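Local coordinates for beta-galactosidase (Trichoderma reesei, PDB 3OG2), which probably hydrolyses terminal non-reducing beta-D-galactose residues in beta-D-galactosides, as a family 35 glycoside hydrolase built on a TIM barrel, at residues F95-E98 with P99-A103; V943-I947 with L948-G952. One frame throughout, in Å; residues are numbered along the deposited sequence. Where two conformers were deposited one is given.

Interaction 1: residues F95-E98 with P99-A103; sequences FSLE and PFFEA
Phe101 lies back over Leu97, and the pair shows how a helix start can use one residue for both its backbone bond and its apolar cover. Followed outward, the side chain of Phe101 begins with CB beside two carbonyls, those of Leu97 and Glu98. CG of Phe101 then passes 3.5 Å from Leu97 O, which stands 3.4 Å above the ring plane, offset toward the rim. Farther along, CE2 of Phe101 meets Leu97 CB at 3.7 Å, and CZ of Phe101 touches Leu97 CD1 at 3.8 Å. Both the carbonyl oxygen and CB of Leu97 approach the same ring face; the CB contact is a CH-pi interaction. The ring can fold back because CG of Phe101 is anti to its own carbonyl carbon (chi1 -61°), a torsion that swings the phenyl group toward the preceding turn.

Leu97 O also accepts a nearly straight bond from Phe101 N (2.9 Å, 169°) and a weak one from Phe100 N, so the first turn closes beneath the ring. Glu102 N continues the pattern by bonding to Glu98 O at 2.8 Å. Ahead of these bonds, Ser96 OG accepts from Glu98 N at 3.0 Å, an ST turn that caps the helix start, and Ser96 CB and OG rest against Pro99 CD.

Helix 98-107 is the crossover between the parallel strands 72-76 and 110-116, a beta-alpha-beta unit of the TIM barrel. Leu97 and Phe101 both touch Phe75 on strand 72-76, while Ile157 and Ile160 of helix 144-163 pack against Leu97 and Phe101 respectively. Phe100 sits among Tyr58, Phe62 and Phe75, joining this helix to helix 58-66 and to the barrel wall.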
# COMPACT_ATOMS: atom_id res chain seq x y z
N PHE A 95 0.28 -17.30 2.42
CA PHE A 95 -1.10 -16.80 2.40
C PHE A 95 -1.75 -16.82 3.79
O PHE A 95 -2.86 -16.34 3.92
CB PHE A 95 -1.94 -17.62 1.44
CG PHE A 95 -1.35 -17.47 0.03
CD1 PHE A 95 -1.47 -16.29 -0.68
CD2 PHE A 95 -0.67 -18.52 -0.58
CE1 PHE A 95 -0.96 -16.12 -1.95
CE2 PHE A 95 -0.11 -18.36 -1.86
CZ PHE A 95 -0.25 -17.14 -2.54
N SER A 96 -1.07 -17.39 4.78
CA SER A 96 -1.62 -17.31 6.14
C SER A 96 -1.59 -15.90 6.68
O SER A 96 -0.59 -15.16 6.55
CB SER A 96 -0.76 -18.18 7.05
OG SER A 96 -1.21 -18.09 8.41
N LEU A 97 -2.66 -15.51 7.39
CA LEU A 97 -2.65 -14.24 8.09
C LEU A 97 -2.01 -14.33 9.45
O LEU A 97 -1.80 -13.31 10.12
CB LEU A 97 -4.10 -13.78 8.27
CG LEU A 97 -4.78 -13.27 7.00
CD1 LEU A 97 -6.22 -12.91 7.24
CD2 LEU A 97 -4.03 -12.04 6.46
N GLU A 98 -1.72 -15.53 9.94
CA GLU A 98 -1.25 -15.63 11.32
C GLU A 98 0.05 -14.85 11.55
O GLU A 98 0.14 -14.15 12.57
CB GLU A 98 -1.13 -17.10 11.73
CG GLU A 98 -2.46 -17.82 11.65
CD GLU A 98 -3.66 -17.13 12.24
OE1 GLU A 98 -3.57 -16.62 13.37
OE2 GLU A 98 -4.70 -17.07 11.55
N PRO A 99 1.04 -14.87 10.66
CA PRO A 99 2.22 -14.02 10.93
C PRO A 99 1.93 -12.54 10.91
O PRO A 99 2.61 -11.74 11.54
CB PRO A 99 3.17 -14.38 9.77
CG PRO A 99 2.74 -15.79 9.37
CD PRO A 99 1.22 -15.67 9.42
N PHE A 100 0.92 -12.12 10.16
CA PHE A 100 0.50 -10.74 10.08
C PHE A 100 -0.13 -10.37 11.44
O PHE A 100 0.25 -9.33 12.02
CB PHE A 100 -0.46 -10.57 8.92
CG PHE A 100 -0.78 -9.13 8.56
CD1 PHE A 100 0.15 -8.41 7.85
CD2 PHE A 100 -2.00 -8.55 8.86
CE1 PHE A 100 -0.14 -7.14 7.39
CE2 PHE A 100 -2.29 -7.24 8.44
CZ PHE A 100 -1.34 -6.52 7.71
N PHE A 101 -1.06 -11.19 11.94
CA PHE A 101 -1.62 -10.94 13.28
C PHE A 101 -0.56 -10.91 14.37
O PHE A 101 -0.59 -10.06 15.26
CB PHE A 101 -2.67 -11.98 13.61
CG PHE A 101 -3.88 -12.05 12.69
CD1 PHE A 101 -4.42 -10.92 12.08
CD2 PHE A 101 -4.49 -13.28 12.44
CE1 PHE A 101 -5.51 -10.98 11.25
CE2 PHE A 101 -5.63 -13.34 11.60
CZ PHE A 101 -6.13 -12.19 11.02
N GLU A 102 0.36 -11.90 14.29
CA GLU A 102 1.42 -11.96 15.31
C GLU A 102 2.30 -10.74 15.28
O GLU A 102 2.69 -10.23 16.36
CB GLU A 102 2.22 -13.27 15.12
CG GLU A 102 1.34 -14.48 15.45
CD GLU A 102 2.08 -15.80 15.42
OE1 GLU A 102 3.31 -15.75 15.18
OE2 GLU A 102 1.45 -16.87 15.64
N ALA A 103 2.63 -10.28 14.07
CA ALA A 103 3.47 -9.09 13.99
C ALA A 103 2.73 -7.87 14.54
O ALA A 103 3.33 -7.00 15.14
CB ALA A 103 3.90 -8.82 12.56

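Interaction 2: residues V943-I947 with L948-G952; sequences VPEGI and LDYNG
Glu945 runs across the face of Tyr950, a compact case of a charged side chain using its aliphatic part on an aromatic ring. CG of Glu945 lies over the ring centre of Tyr950, 3.8 Å from the centroid, while Glu945 CB approaches Tyr950 CE1 at 3.7 Å. The extended glutamate chain carries its carboxylate on over the same ring, the two planes 24° apart and stacked, with Glu945 OE1 3.7 Å from Tyr950 CE2. In the plane of the ring, Leu948 CB meets the edge. The side chains of Leu948 and Val943 cross at about a right angle, with Leu948 CG 4.1 Å from Val943 CG1.

The next shell sets these groups in place. Leu948 N bonds to Pro944 O (3.0 Å, 168°), and Gly946 N donates forward to Leu948 O at 2.9 Å, so the two bonds close a tight loop. Gly946 has phi 113°, where a side chain would be jammed against the carbonyl oxygen of Glu945. OE1 of Glu945 forms a salt bridge with Arg985, and the hydroxyl of Tyr950 bonds to Ile902 O. A water links that hydroxyl to Val943 O, donating to Tyr950 OH at 2.7 Å. Replacing Tyr950 by alanine would probably take the ring from one side of the Glu945 chain and leave both Ile902 O and the bridging water without their hydroxyl partner. Beyond the ring, Asp949 OD1 accepts from Asn951 N in an Asx turn.

The loop carries the chain from strand 940-943 to strand 953-962, which belong to different sheets of this all-beta domain. Leu948 and Tyr950 rest on Leu904 of strand 900-908, and Val923 of strand 917-923 touches Val943, Ile947 and Leu948.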
# COMPACT_ATOMS: atom_id res chain seq x y z
N VAL A 943 12.66 -6.63 -5.48
CA VAL A 943 12.33 -7.98 -5.01
C VAL A 943 12.77 -8.04 -3.57
O VAL A 943 13.94 -7.77 -3.35
CB VAL A 943 12.95 -9.08 -5.87
CG1 VAL A 943 12.51 -10.43 -5.33
CG2 VAL A 943 12.53 -8.87 -7.34
N PRO A 944 11.92 -8.37 -2.62
CA PRO A 944 12.36 -8.30 -1.22
C PRO A 944 13.30 -9.42 -0.79
O PRO A 944 13.20 -10.55 -1.23
CB PRO A 944 11.06 -8.47 -0.44
CG PRO A 944 10.16 -9.23 -1.36
CD PRO A 944 10.52 -8.81 -2.77
N GLU A 945 14.22 -9.05 0.14
CA GLU A 945 14.89 -10.06 0.93
C GLU A 945 13.85 -11.01 1.52
O GLU A 945 12.80 -10.54 1.95
CB GLU A 945 15.68 -9.36 2.06
CG GLU A 945 16.57 -10.32 2.84
CD GLU A 945 17.33 -9.60 3.92
OE1 GLU A 945 17.54 -8.36 3.81
OE2 GLU A 945 17.74 -10.26 4.90
N GLY A 946 14.11 -12.31 1.51
CA GLY A 946 13.06 -13.26 1.92
C GLY A 946 12.67 -14.03 0.69
O GLY A 946 12.74 -15.27 0.64
N ILE A 947 12.28 -13.34 -0.37
CA ILE A 947 12.12 -13.94 -1.69
C ILE A 947 13.55 -14.18 -2.27
O ILE A 947 13.81 -15.29 -2.70
CB ILE A 947 11.25 -13.10 -2.62
CG1 ILE A 947 9.81 -12.96 -2.10
CG2 ILE A 947 11.25 -13.74 -4.02
CD1 ILE A 947 9.06 -14.27 -1.91
N LEU A 948 14.38 -13.15 -2.20
CA LEU A 948 15.81 -13.40 -2.44
C LEU A 948 16.51 -13.93 -1.20
O LEU A 948 16.21 -13.48 -0.07
CB LEU A 948 16.46 -12.07 -2.80
CG LEU A 948 16.27 -11.59 -4.23
CD1 LEU A 948 16.62 -10.12 -4.37
CD2 LEU A 948 17.13 -12.42 -5.21
N ASP A 949 17.47 -14.82 -1.35
CA ASP A 949 18.33 -15.35 -0.32
C ASP A 949 19.64 -14.57 -0.41
O ASP A 949 20.40 -14.69 -1.39
CB ASP A 949 18.52 -16.86 -0.54
CG ASP A 949 19.36 -17.50 0.55
OD1 ASP A 949 20.01 -16.78 1.34
OD2 ASP A 949 19.43 -18.76 0.63
N TYR A 950 19.92 -13.73 0.58
CA TYR A 950 21.09 -12.88 0.56
C TYR A 950 22.35 -13.62 0.95
O TYR A 950 23.44 -13.05 0.93
CB TYR A 950 20.89 -11.67 1.53
CG TYR A 950 20.07 -10.57 0.90
CD1 TYR A 950 19.04 -10.79 -0.02
CD2 TYR A 950 20.32 -9.25 1.26
CE1 TYR A 950 18.31 -9.72 -0.54
CE2 TYR A 950 19.63 -8.17 0.74
CZ TYR A 950 18.61 -8.44 -0.17
OH TYR A 950 17.93 -7.37 -0.67
N ASN A 951 22.24 -14.91 1.30
CA ASN A 951 23.45 -15.69 1.69
C ASN A 951 23.30 -17.07 1.13
O ASN A 951 23.36 -18.13 1.75
CB ASN A 951 23.60 -15.65 3.22
CG ASN A 951 24.12 -14.27 3.65
OD1 ASN A 951 23.39 -13.42 4.21
ND2 ASN A 951 25.42 -14.04 3.39
N GLY A 952 23.07 -17.14 -0.18
CA GLY A 952 22.88 -18.45 -0.79
C GLY A 952 22.57 -18.30 -2.27
O GLY A 952 22.71 -17.21 -2.83
O HOH W 1 15.58 -6.40 -1.68

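Overall arrangement
Taken together, the two contacts show local turns serving two different folds of one chain. Interaction 1 starts a TIM-barrel helix and interaction 2 shapes a loop that joins two sheets of a C-terminal all-beta domain; their centres are 20 Å apart and their nearest atoms about 10 Å, so they do not touch. A barrel loop nevertheless runs between them: Pro99 packs on Pro55, and Ile947 on the adjacent Val54. Interaction 1 is nearer the galactose site, with the side chain of Leu97 about 9 Å from that of Tyr76 and about 11 Å from that of Ile119, both galactose-binding residues. Interaction 2 lies away from that site.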